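Local coordinates for protein second substrate binding domain of putative amino acid ABC transporter (Streptococcus pneumoniae, PDB 4OEN) that probably captures an amino acid outside the cell and delivers it to the membrane part of an ABC import system, at residues 35-39 and 40-44; 125-128 and 129-132; 136-140 and 141-145; 188-191 and 192-195; 215-218 and 219-223. All coordinates share one frame; numbering follows the deposited sequence. Where two conformers were deposited one is given.

Contact 1: residues 35-39 and 40-44. With SO4 (sulfate ion), chain C.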
loop_
_atom_site.group_PDB
_atom_site.type_symbol
_atom_site.label_atom_id
_atom_site.label_comp_id
_atom_site.label_asym_id
_atom_site.label_seq_id
_atom_site.Cartn_x
_atom_site.Cartn_y
_atom_site.Cartn_z
ATOM N N ALA A 35 -14.366 8.366 -6.860
ATOM C CA ALA A 35 -15.201 9.087 -5.893
ATOM C C ALA A 35 -14.822 10.559 -5.789
ATOM O O ALA A 35 -15.690 11.427 -5.588
ATOM C CB ALA A 35 -15.118 8.426 -4.518
ATOM N N ILE A 36 -13.527 10.838 -5.904
ATOM C CA ILE A 36 -13.050 12.210 -5.833
ATOM C C ILE A 36 -13.478 12.972 -7.083
ATOM O O ILE A 36 -13.933 14.107 -7.000
ATOM C CB ILE A 36 -11.527 12.237 -5.641
ATOM C CG1 ILE A 36 -11.206 11.817 -4.204
ATOM C CG2 ILE A 36 -10.952 13.615 -5.941
ATOM C CD1 ILE A 36 -9.727 11.803 -3.847
ATOM N N ALA A 37 -13.364 12.341 -8.244
ATOM C CA ALA A 37 -13.771 12.997 -9.479
ATOM C C ALA A 37 -15.248 13.367 -9.431
ATOM O O ALA A 37 -15.651 14.455 -9.839
ATOM C CB ALA A 37 -13.477 12.101 -10.679
ATOM N N LYS A 38 -16.054 12.461 -8.899
ATOM C CA LYS A 38 -17.481 12.686 -8.824
ATOM C C LYS A 38 -17.817 13.766 -7.792
ATOM O O LYS A 38 -18.699 14.596 -8.013
ATOM C CB LYS A 38 -18.195 11.377 -8.500
ATOM C CG LYS A 38 -19.709 11.509 -8.456
ATOM C CD LYS A 38 -20.374 10.154 -8.316
ATOM C CE LYS A 38 -21.892 10.284 -8.333
ATOM N NZ LYS A 38 -22.565 8.957 -8.297
ATOM N N ASP A 39 -17.106 13.758 -6.668
ATOM C CA ASP A 39 -17.321 14.746 -5.610
ATOM C C ASP A 39 -16.966 16.157 -6.073
ATOM O O ASP A 39 -17.632 17.137 -5.724
ATOM C CB ASP A 39 -16.491 14.375 -4.377
ATOM C CG ASP A 39 -16.605 15.402 -3.263
ATOM O OD1 ASP A 39 -17.628 15.381 -2.559
ATOM O OD2 ASP A 39 -15.671 16.209 -3.070
ATOM N N GLN A 40 -15.907 16.242 -6.869
ATOM C CA GLN A 40 -15.325 17.511 -7.283
ATOM C C GLN A 40 -15.790 17.962 -8.661
ATOM O O GLN A 40 -15.440 19.047 -9.114
ATOM C CB GLN A 40 -13.802 17.391 -7.273
ATOM C CG GLN A 40 -13.244 17.253 -5.880
ATOM C CD GLN A 40 -13.422 18.515 -5.076
ATOM O OE1 GLN A 40 -12.897 19.569 -5.433
ATOM N NE2 GLN A 40 -14.170 18.424 -3.975
ATOM N N GLY A 41 -16.558 17.109 -9.325
ATOM C CA GLY A 41 -17.169 17.469 -10.592
ATOM C C GLY A 41 -16.221 17.561 -11.768
ATOM O O GLY A 41 -16.440 18.367 -12.674
ATOM N N PHE A 42 -15.170 16.751 -11.770
ATOM C CA PHE A 42 -14.386 16.617 -12.994
ATOM C C PHE A 42 -14.504 15.211 -13.568
ATOM O O PHE A 42 -14.945 14.282 -12.893
ATOM C CB PHE A 42 -12.914 17.027 -12.785
ATOM C CG PHE A 42 -12.153 16.226 -11.754
ATOM C CD1 PHE A 42 -11.435 15.087 -12.108
ATOM C CD2 PHE A 42 -12.083 16.666 -10.437
ATOM C CE1 PHE A 42 -10.699 14.384 -11.157
ATOM C CE2 PHE A 42 -11.358 15.976 -9.485
ATOM C CZ PHE A 42 -10.669 14.829 -9.834
ATOM N N GLU A 43 -14.177 15.089 -14.849
ATOM C CA GLU A 43 -14.213 13.804 -15.538
ATOM C C GLU A 43 -12.817 13.220 -15.625
ATOM O O GLU A 43 -11.832 13.954 -15.712
ATOM C CB GLU A 43 -14.801 13.952 -16.943
ATOM C CG GLU A 43 -16.293 14.219 -16.974
ATOM C CD GLU A 43 -16.891 13.985 -18.349
ATOM O OE1 GLU A 43 -16.117 13.877 -19.327
ATOM O OE2 GLU A 43 -18.134 13.920 -18.455
ATOM N N ILE A 44 -12.737 11.895 -15.587
ATOM C CA ILE A 44 -11.456 11.226 -15.738
ATOM C C ILE A 44 -11.551 10.079 -16.715
ATOM O O ILE A 44 -12.620 9.509 -16.940
ATOM C CB ILE A 44 -10.921 10.660 -14.412
ATOM C CG1 ILE A 44 -11.938 9.688 -13.806
ATOM C CG2 ILE A 44 -10.566 11.785 -13.436
ATOM C CD1 ILE A 44 -11.472 9.046 -12.482
HETATM S S SO4 C . -15.588 21.530 -2.124
HETATM O O1 SO4 C . -16.585 20.754 -2.859
HETATM O O2 SO4 C . -16.205 22.119 -0.938
HETATM O O3 SO4 C . -14.484 20.667 -1.721
HETATM O O4 SO4 C . -15.074 22.594 -2.983
#
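A37, Q40 and F42 carry this local contact, where helix 28-40 runs out and the chain doubles back towards strand 44-47. The F42 ring slides beneath the last turn: A37 CA stands over one face, 3.7 Å from the ring centroid in a CH-pi contact, while A37 CB rests 3.6 Å from F42 CE1. CG of F42 lies between the backbone N and the carbonyl carbon (chi1 60°), which folds the ring back under A37. I44 CG2 closes on the same methyl, A37 CB, at 4.0 Å.

Q40 works on the polar side. A bend at chi2 turns its amide alongside the D39 carboxylate, and NE2 gives a nearly straight bond of 2.8 Å to D39 OD2, on the anti side of that oxygen. NE2 also donates to O3 of a sulfate at 3.2 Å, an ion probably taken from the crystallisation liquor. N207 of helix 195-210 bonds both D39 OD2 and the sulfate.

In the backbone, F42 N reaches A37 O at 3.0 Å, with G41 N adding a weak bond to the same oxygen. This end resembles a Schellman C-cap, with the 6→1 bond and positive-phi glycine but without its 5→2 bond.

Contact 2: residues 125-128 and 129-132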
loop_
_atom_site.group_PDB
_atom_site.type_symbol
_atom_site.label_atom_id
_atom_site.label_comp_id
_atom_site.label_asym_id
_atom_site.label_seq_id
_atom_site.Cartn_x
_atom_site.Cartn_y
_atom_site.Cartn_z
ATOM N N THR A 125 15.996 -6.057 10.615
ATOM C CA THR A 125 17.433 -6.161 10.754
ATOM C C THR A 125 17.940 -5.152 11.763
ATOM O O THR A 125 18.806 -5.463 12.574
ATOM C CB THR A 125 18.138 -5.970 9.403
ATOM O OG1 THR A 125 17.660 -6.970 8.502
ATOM C CG2 THR A 125 19.632 -6.117 9.572
ATOM N N GLU A 126 17.363 -3.956 11.725
ATOM C CA GLU A 126 17.749 -2.896 12.643
ATOM C C GLU A 126 17.331 -3.168 14.077
ATOM O O GLU A 126 17.944 -2.645 15.003
ATOM C CB GLU A 126 17.167 -1.558 12.190
ATOM C CG GLU A 126 17.827 -0.994 10.927
ATOM C CD GLU A 126 19.194 -0.368 11.171
ATOM O OE1 GLU A 126 19.789 -0.602 12.244
ATOM O OE2 GLU A 126 19.677 0.370 10.281
ATOM N N ASN A 127 16.285 -3.969 14.263
ATOM C CA ASN A 127 15.786 -4.225 15.618
ATOM C C ASN A 127 16.152 -5.597 16.178
ATOM O O ASN A 127 15.713 -5.986 17.267
ATOM C CB ASN A 127 14.277 -4.041 15.643
ATOM C CG ASN A 127 13.891 -2.585 15.612
ATOM O OD1 ASN A 127 13.921 -1.912 16.643
ATOM N ND2 ASN A 127 13.565 -2.074 14.427
ATOM N N GLN A 128 16.986 -6.318 15.447
ATOM C CA GLN A 128 17.293 -7.690 15.811
ATOM C C GLN A 128 18.020 -7.798 17.154
ATOM O O GLN A 128 17.734 -8.702 17.938
ATOM C CB GLN A 128 18.114 -8.367 14.712
ATOM C CG GLN A 128 18.390 -9.838 14.990
ATOM C CD GLN A 128 18.999 -10.556 13.804
ATOM O OE1 GLN A 128 19.662 -9.942 12.956
ATOM N NE2 GLN A 128 18.771 -11.857 13.727
ATOM N N SER A 129 18.949 -6.882 17.431
ATOM C CA SER A 129 19.703 -6.935 18.677
ATOM C C SER A 129 18.807 -6.583 19.858
ATOM O O SER A 129 18.964 -7.124 20.953
ATOM C CB SER A 129 20.907 -5.994 18.624
ATOM O OG SER A 129 21.886 -6.478 17.725
ATOM N N LYS A 130 17.866 -5.674 19.620
ATOM C CA LYS A 130 16.941 -5.227 20.657
ATOM C C LYS A 130 16.052 -6.370 21.151
ATOM O O LYS A 130 15.850 -6.525 22.366
ATOM C CB LYS A 130 16.088 -4.066 20.133
ATOM C CG LYS A 130 15.117 -3.480 21.163
ATOM C CD LYS A 130 14.416 -2.267 20.598
ATOM C CE LYS A 130 13.488 -1.637 21.618
ATOM N NZ LYS A 130 12.733 -0.519 20.998
ATOM N N TYR A 131 15.547 -7.189 20.223
ATOM C CA TYR A 131 14.544 -8.187 20.591
ATOM C C TYR A 131 15.020 -9.636 20.584
ATOM O O TYR A 131 14.400 -10.487 21.218
ATOM C CB TYR A 131 13.319 -8.036 19.687
ATOM C CG TYR A 131 12.645 -6.701 19.886
ATOM C CD1 TYR A 131 12.082 -6.363 21.119
ATOM C CD2 TYR A 131 12.570 -5.779 18.855
ATOM C CE1 TYR A 131 11.471 -5.142 21.304
ATOM C CE2 TYR A 131 11.957 -4.558 19.033
ATOM C CZ TYR A 131 11.405 -4.248 20.257
ATOM O OH TYR A 131 10.794 -3.024 20.419
ATOM N N GLY A 132 16.117 -9.921 19.889
ATOM C CA GLY A 132 16.761 -11.221 20.003
ATOM C C GLY A 132 16.128 -12.365 19.227
ATOM O O GLY A 132 16.260 -13.531 19.623
HETATM O O HOH W 1 20.201 -5.238 15.231
HETATM O O HOH W 2 18.586 -3.598 17.662
#
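N127 and Y131 meet one turn apart at the short helix 128-131, N127 CB lying 4.0 Å from Y131 CD2. Their side chains run side by side, amide and ring planes 29° apart. CG of N127 is anti to its carbonyl carbon (chi1 -75°), and the amide's ND2 is bonded back to F123 O in the preceding helix. Within 129-132, K130 CG stands over the centre of the Y131 ring. From there the extended lysine chain follows the ring outward, and K130 NZ gives a weak bond to Y131 OH.

Direct backbone bonds form the new turn: Y131 N to N127 O at 3.2 Å, and G132 N to Q128 O at 2.8 Å. G132 then leaves helical angles with positive phi.

Water does the remaining bridging. One molecule accepts a hydrogen bond from S129 N and donates to T125 O, each at 3.0 Å; a second does the same between K130 N and E126 O, each at 2.9 Å. Both waters sit where two successive i to i+4 bonds would lie in an unbroken helix. The chemistry implies a kinked, hydrated surface junction, in which solvent satisfies the backbone groups parted at N127.

Contact 3: residues 136-140 and 141-145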
loop_
_atom_site.group_PDB
_atom_site.type_symbol
_atom_site.label_atom_id
_atom_site.label_comp_id
_atom_site.label_asym_id
_atom_site.label_seq_id
_atom_site.Cartn_x
_atom_site.Cartn_y
_atom_site.Cartn_z
ATOM N N LYS A 136 14.771 -15.277 9.074
ATOM C CA LYS A 136 14.897 -16.128 7.902
ATOM C C LYS A 136 14.434 -15.323 6.698
ATOM O O LYS A 136 13.327 -14.788 6.665
ATOM C CB LYS A 136 14.095 -17.421 8.048
ATOM C CG LYS A 136 14.219 -18.338 6.840
ATOM C CD LYS A 136 13.639 -19.712 7.116
ATOM C CE LYS A 136 13.736 -20.604 5.886
ATOM N NZ LYS A 136 15.139 -20.715 5.384
ATOM N N THR A 137 15.312 -15.226 5.711
ATOM C CA THR A 137 15.076 -14.393 4.542
ATOM C C THR A 137 14.553 -15.184 3.356
ATOM O O THR A 137 15.064 -16.262 3.034
ATOM C CB THR A 137 16.371 -13.691 4.164
ATOM O OG1 THR A 137 16.878 -13.033 5.333
ATOM C CG2 THR A 137 16.149 -12.684 3.041
ATOM N N PHE A 138 13.534 -14.628 2.713
ATOM C CA PHE A 138 12.897 -15.257 1.570
ATOM C C PHE A 138 12.955 -14.403 0.315
ATOM O O PHE A 138 12.900 -13.179 0.365
ATOM C CB PHE A 138 11.440 -15.570 1.894
ATOM C CG PHE A 138 11.277 -16.568 2.981
ATOM C CD1 PHE A 138 11.173 -17.916 2.686
ATOM C CD2 PHE A 138 11.242 -16.167 4.308
ATOM C CE1 PHE A 138 11.011 -18.841 3.693
ATOM C CE2 PHE A 138 11.090 -17.093 5.319
ATOM C CZ PHE A 138 10.967 -18.426 5.016
ATOM N N ALA A 139 13.031 -15.083 -0.820
ATOM C CA ALA A 139 13.117 -14.413 -2.112
ATOM C C ALA A 139 11.743 -14.012 -2.635
ATOM O O ALA A 139 11.626 -13.110 -3.451
ATOM C CB ALA A 139 13.804 -15.304 -3.097
ATOM N N ASP A 140 10.706 -14.702 -2.175
ATOM C CA ASP A 140 9.343 -14.398 -2.612
ATOM C C ASP A 140 8.360 -14.638 -1.477
ATOM O O ASP A 140 8.637 -15.415 -0.561
ATOM C CB ASP A 140 8.956 -15.244 -3.838
ATOM C CG ASP A 140 9.095 -16.735 -3.593
ATOM O OD1 ASP A 140 8.209 -17.321 -2.943
ATOM O OD2 ASP A 140 10.085 -17.335 -4.068
ATOM N N GLY A 141 7.212 -13.969 -1.549
ATOM C CA GLY A 141 6.207 -14.061 -0.504
ATOM C C GLY A 141 5.593 -15.445 -0.343
ATOM O O GLY A 141 5.309 -15.875 0.779
ATOM N N SER A 142 5.379 -16.148 -1.448
ATOM C CA SER A 142 4.793 -17.492 -1.387
ATOM C C SER A 142 5.597 -18.442 -0.510
ATOM O O SER A 142 5.038 -19.177 0.305
ATOM C CB SER A 142 4.657 -18.083 -2.791
ATOM O OG SER A 142 3.831 -17.268 -3.593
ATOM N N SER A 143 6.917 -18.411 -0.663
ATOM C CA SER A 143 7.780 -19.287 0.104
ATOM C C SER A 143 7.704 -18.899 1.569
ATOM O O SER A 143 7.663 -19.754 2.450
ATOM C CB SER A 143 9.221 -19.209 -0.403
ATOM O OG SER A 143 10.039 -20.161 0.246
ATOM N N MET A 144 7.685 -17.597 1.815
ATOM C CA MET A 144 7.627 -17.088 3.176
ATOM C C MET A 144 6.351 -17.515 3.892
ATOM O O MET A 144 6.407 -17.984 5.031
ATOM C CB MET A 144 7.735 -15.565 3.182
ATOM C CG MET A 144 7.740 -14.992 4.600
ATOM S SD MET A 144 8.014 -13.208 4.643
ATOM C CE MET A 144 6.453 -12.588 4.006
ATOM N N TYR A 145 5.207 -17.351 3.237
ATOM C CA TYR A 145 3.946 -17.708 3.892
ATOM C C TYR A 145 3.763 -19.227 3.977
ATOM O O TYR A 145 3.087 -19.723 4.882
ATOM C CB TYR A 145 2.768 -17.020 3.189
ATOM C CG TYR A 145 2.694 -15.554 3.578
ATOM C CD1 TYR A 145 2.229 -15.177 4.831
ATOM C CD2 TYR A 145 3.132 -14.552 2.716
ATOM C CE1 TYR A 145 2.178 -13.846 5.210
ATOM C CE2 TYR A 145 3.086 -13.211 3.087
ATOM C CZ TYR A 145 2.614 -12.864 4.342
ATOM O OH TYR A 145 2.564 -11.541 4.726
#
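M144 offers its backbone rather than just its side chain to F138: M144 CA sits over the centre of the aromatic ring, 3.6 Å from the centroid and only 10° off the ring normal. This CH-pi contact brings the first turn of helix 141-150 against the ring of the last residue of strand 134-138. M144 CB follows on the same ring, 3.7 Å from F138 CG. With CG anti to the backbone N (chi1 -177°), the methionine runs on across F138 at about a right angle, passing CD2, before its sulfur departs; SD ends 5.3 Å from the ring centroid in an oblique Met-aromatic contact. S143 comes from another direction, its OG at the ring edge near the plane, 3.5 Å from F138 CD1.

Polar contacts gather at D140, the N-cap of the helix. Its carboxylate swings between the backbone N and carbonyl carbon (chi1 56°), and OD1 accepts from S143 N at 2.8 Å, the donor lying nearly in line with the C-O bond. The D140 main chain contributes less: M144 N reaches D140 O at 3.4 Å, a weak bond. The aspartate thus serves an amide of the open first turn, and its negative charge probably suits the positive end of the helix dipole.

M144 also packs on V156 and D158 of strand 155-159 and on K115 of strand 111-115. Strands 134-138 and 155-159 lie parallel on the two sides of 111-115, so this capped turn opens the helix of a beta-alpha-beta crossover, the building unit of a type II periplasmic binding protein lobe.

Contact 4: residues 188-191 and 192-195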
loop_
_atom_site.group_PDB
_atom_site.type_symbol
_atom_site.label_atom_id
_atom_site.label_comp_id
_atom_site.label_asym_id
_atom_site.label_seq_id
_atom_site.Cartn_x
_atom_site.Cartn_y
_atom_site.Cartn_z
ATOM N N ALA A 188 -0.255 11.969 -7.621
ATOM C CA ALA A 188 0.786 12.890 -8.091
ATOM C C ALA A 188 0.490 13.447 -9.463
ATOM O O ALA A 188 -0.146 12.792 -10.287
ATOM C CB ALA A 188 2.161 12.195 -8.108
ATOM N N VAL A 189 0.971 14.663 -9.691
ATOM C CA VAL A 189 0.968 15.291 -11.011
ATOM C C VAL A 189 2.410 15.667 -11.338
ATOM O O VAL A 189 3.288 15.631 -10.458
ATOM C CB VAL A 189 0.061 16.539 -11.062
ATOM C CG1 VAL A 189 -1.381 16.156 -10.699
ATOM C CG2 VAL A 189 0.566 17.599 -10.113
ATOM N N LYS A 190 2.672 15.990 -12.596
ATOM C CA LYS A 190 4.004 16.468 -12.950
ATOM C C LYS A 190 4.290 17.767 -12.196
ATOM O O LYS A 190 3.423 18.628 -12.115
ATOM C CB LYS A 190 4.123 16.668 -14.462
ATOM C CG LYS A 190 5.514 17.097 -14.904
ATOM C CD LYS A 190 5.595 17.233 -16.413
ATOM C CE LYS A 190 6.992 17.654 -16.836
ATOM N NZ LYS A 190 7.087 17.749 -18.305
ATOM N N LYS A 191 5.492 17.890 -11.628
ATOM C CA LYS A 191 5.892 19.102 -10.910
ATOM C C LYS A 191 5.571 20.344 -11.737
ATOM O O LYS A 191 5.983 20.461 -12.897
ATOM C CB LYS A 191 7.385 19.076 -10.568
ATOM C CG LYS A 191 7.845 20.285 -9.743
ATOM C CD LYS A 191 9.296 20.143 -9.250
ATOM C CE LYS A 191 10.300 20.706 -10.250
ATOM N NZ LYS A 191 11.721 20.453 -9.838
ATOM N N GLY A 192 4.782 21.236 -11.149
ATOM C CA GLY A 192 4.451 22.499 -11.783
ATOM C C GLY A 192 3.278 22.417 -12.740
ATOM O O GLY A 192 2.885 23.421 -13.333
ATOM N N ALA A 193 2.711 21.225 -12.886
ATOM C CA ALA A 193 1.638 21.011 -13.854
ATOM C C ALA A 193 0.345 20.684 -13.143
ATOM O O ALA A 193 0.362 20.188 -12.020
ATOM C CB ALA A 193 2.001 19.895 -14.823
ATOM N N ASN A 194 -0.769 20.951 -13.816
ATOM C CA ASN A 194 -2.093 20.623 -13.291
ATOM C C ASN A 194 -2.297 20.886 -11.799
ATOM O O ASN A 194 -2.742 19.995 -11.075
ATOM C CB ASN A 194 -2.398 19.160 -13.568
ATOM C CG ASN A 194 -2.464 18.854 -15.032
ATOM O OD1 ASN A 194 -1.638 18.111 -15.563
ATOM N ND2 ASN A 194 -3.448 19.433 -15.706
ATOM N N PRO A 195 -1.982 22.108 -11.333
ATOM C CA PRO A 195 -2.110 22.352 -9.894
ATOM C C PRO A 195 -3.559 22.260 -9.405
ATOM O O PRO A 195 -3.798 21.905 -8.251
ATOM C CB PRO A 195 -1.548 23.769 -9.732
ATOM C CG PRO A 195 -1.764 24.411 -11.052
ATOM C CD PRO A 195 -1.560 23.320 -12.061
HETATM O O HOH W 3 0.598 16.506 -14.513
#
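A type II beta turn from K190 to A193 ends the long strand 180-190. It is closed by A193 N, which donates to K190 O at 2.8 Å with an N-H...O angle of 150°, the donor tilted from the carbonyl plane. G192 holds the third position with positive phi, as the turn type requires. At the two ends of the turn, A193 CB lies 3.9 Å from K190 CB.

V189, just before the turn, meets the chain after it. Its CG2, placed between the backbone N and the carbonyl carbon (chi1 -59° for CG1), presses against A193 O at 3.2 Å, while CG1 comes to 4.1 Å from N194 O. A water links the two segments, accepting from K190 N and lying 2.9 Å from N194 OD1. N194 occupies the N-cap of the next helix, yet makes no capping bond with its side chain.

Both lysine chains lead away from the turn to other parts of the protein: K190 NZ bonds Q59 O and K191 NZ bonds A78 O. The turn leans on strand 80-82, where D81 takes the G192 amide, and V189 packs against L197 and I198 of helix 195-210, so the bend passes the chain from the end of a strand paired with 65-66 and 80-82 to the start of helix 195-210.

Contact 5: residues 215-218 and 219-223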
loop_
_atom_site.group_PDB
_atom_site.type_symbol
_atom_site.label_atom_id
_atom_site.label_comp_id
_atom_site.label_asym_id
_atom_site.label_seq_id
_atom_site.Cartn_x
_atom_site.Cartn_y
_atom_site.Cartn_z
ATOM N N GLN A 215 -13.584 5.951 4.546
ATOM C CA GLN A 215 -13.387 4.809 5.425
ATOM C C GLN A 215 -14.074 3.563 4.874
ATOM O O GLN A 215 -13.572 2.457 5.032
ATOM C CB GLN A 215 -13.895 5.123 6.835
ATOM C CG GLN A 215 -13.493 4.081 7.876
ATOM C CD GLN A 215 -11.985 3.951 8.031
ATOM O OE1 GLN A 215 -11.248 4.936 7.941
ATOM N NE2 GLN A 215 -11.520 2.729 8.264
ATOM N N LYS A 216 -15.217 3.733 4.218
ATOM C CA LYS A 216 -15.907 2.595 3.625
ATOM C C LYS A 216 -15.069 1.941 2.508
ATOM O O LYS A 216 -15.061 0.717 2.363
ATOM C CB LYS A 216 -17.271 3.016 3.077
ATOM C CG LYS A 216 -18.309 3.282 4.161
ATOM C CD LYS A 216 -19.652 3.596 3.533
ATOM C CE LYS A 216 -20.671 4.019 4.574
ATOM N NZ LYS A 216 -21.927 4.451 3.914
ATOM N N ILE A 217 -14.379 2.757 1.720
ATOM C CA ILE A 217 -13.510 2.224 0.666
ATOM C C ILE A 217 -12.369 1.449 1.301
ATOM O O ILE A 217 -12.070 0.326 0.892
ATOM C CB ILE A 217 -12.946 3.345 -0.221
ATOM C CG1 ILE A 217 -14.080 4.035 -0.974
ATOM C CG2 ILE A 217 -11.887 2.788 -1.179
ATOM C CD1 ILE A 217 -13.623 5.250 -1.785
ATOM N N LEU A 218 -11.721 2.048 2.289
ATOM C CA LEU A 218 -10.635 1.357 2.984
ATOM C C LEU A 218 -11.112 0.042 3.584
ATOM O O LEU A 218 -10.451 -0.994 3.433
ATOM C CB LEU A 218 -10.042 2.236 4.083
ATOM C CG LEU A 218 -9.253 3.442 3.588
ATOM C CD1 LEU A 218 -8.636 4.181 4.756
ATOM C CD2 LEU A 218 -8.184 2.991 2.602
ATOM N N ASP A 219 -12.259 0.078 4.256
ATOM C CA ASP A 219 -12.763 -1.104 4.948
ATOM C C ASP A 219 -13.039 -2.272 4.001
ATOM O O ASP A 219 -12.905 -3.441 4.375
ATOM C CB ASP A 219 -14.035 -0.765 5.725
ATOM C CG ASP A 219 -13.772 0.117 6.924
ATOM O OD1 ASP A 219 -12.596 0.229 7.342
ATOM O OD2 ASP A 219 -14.752 0.679 7.466
ATOM N N LYS A 220 -13.432 -1.954 2.773
ATOM C CA LYS A 220 -13.770 -2.981 1.804
ATOM C C LYS A 220 -12.558 -3.865 1.523
ATOM O O LYS A 220 -12.673 -5.090 1.410
ATOM C CB LYS A 220 -14.278 -2.347 0.504
ATOM C CG LYS A 220 -14.478 -3.337 -0.631
ATOM C CD LYS A 220 -15.008 -2.643 -1.876
ATOM C CE LYS A 220 -15.217 -3.637 -3.004
ATOM N NZ LYS A 220 -15.704 -2.966 -4.240
ATOM N N TYR A 221 -11.395 -3.225 1.434
ATOM C CA TYR A 221 -10.168 -3.924 1.067
ATOM C C TYR A 221 -9.347 -4.389 2.261
ATOM O O TYR A 221 -8.644 -5.399 2.190
ATOM C CB TYR A 221 -9.335 -3.004 0.177
ATOM C CG TYR A 221 -10.053 -2.759 -1.107
ATOM C CD1 TYR A 221 -9.966 -3.688 -2.146
ATOM C CD2 TYR A 221 -10.817 -1.613 -1.303
ATOM C CE1 TYR A 221 -10.644 -3.497 -3.329
ATOM C CE2 TYR A 221 -11.495 -1.407 -2.500
ATOM C CZ TYR A 221 -11.398 -2.352 -3.508
ATOM O OH TYR A 221 -12.067 -2.191 -4.714
ATOM N N LEU A 222 -9.454 -3.673 3.373
ATOM C CA LEU A 222 -8.518 -3.890 4.467
ATOM C C LEU A 222 -9.187 -4.382 5.748
ATOM O O LEU A 222 -8.508 -4.655 6.741
ATOM C CB LEU A 222 -7.738 -2.596 4.748
ATOM C CG LEU A 222 -6.958 -2.007 3.568
ATOM C CD1 LEU A 222 -6.326 -0.699 3.986
ATOM C CD2 LEU A 222 -5.893 -2.989 3.101
ATOM N N ALA A 223 -10.510 -4.524 5.727
ATOM C CA ALA A 223 -11.231 -4.940 6.932
ATOM C C ALA A 223 -12.378 -5.910 6.645
ATOM O O ALA A 223 -13.213 -6.162 7.521
ATOM C CB ALA A 223 -11.762 -3.710 7.685
ATOM O OXT ALA A 223 -12.504 -6.469 5.552
#
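Q215 and D219, one turn apart, are joined by two bonds. D219 N donates to Q215 O at 2.8 Å, the regular helical bond, and Q215 NE2 returns to D219 OD1 at 2.9 Å. The side-chain bond is bent, with an N-H...O angle of 139°: amide and carboxylate planes stand 61° apart, and the oxygen is met on its syn side, well out of the carboxylate plane. A bend at chi2 (61°) curls the glutamine back to make it. Further along, L222 N reaches L218 O at 2.9 Å, while Y221 N adds a weak bond to the same carbonyl.

All this lies on helix 213-222, the C-terminal helix of the binding protein, whose inner side rests on helix 28-40. Y221 OH bonds E31 OE2, T26 and G27, and K220 NZ pairs with E31 in a salt bridge.

The Y221 ring presents its edge to I217 O, with CD2 at 3.2 Å, and K220 CG lies over one of its faces, offset toward the rim. Looser apolar contacts complete the packing: I217 CG2 is 4.4 Å from Y221 CE2, and L218 CD2 is 4.4 Å from L222 CD1, both leucines touching I28.

The five contacts are spread in series along one chain of two lobes. Contacts 1 and 4 lie on the same side of the chain's centre, centres about 17 Å apart, and share helix 195-210: it starts at contact 4 and offers N207 to contact 1. Contact 5 comes within about 4 Å of contact 1 at the nearest atoms without touching; contact 1 ends helix 28-40, and contact 5 packs on its start. Contacts 2 and 3 adjoin in sequence, centres about 20 Å apart, in the other lobe; contacts 1 and 2 are about 46 Å apart between centres. The substrate cleft of this fold lies between the lobes, whereas the sulfate sits out at contact 1.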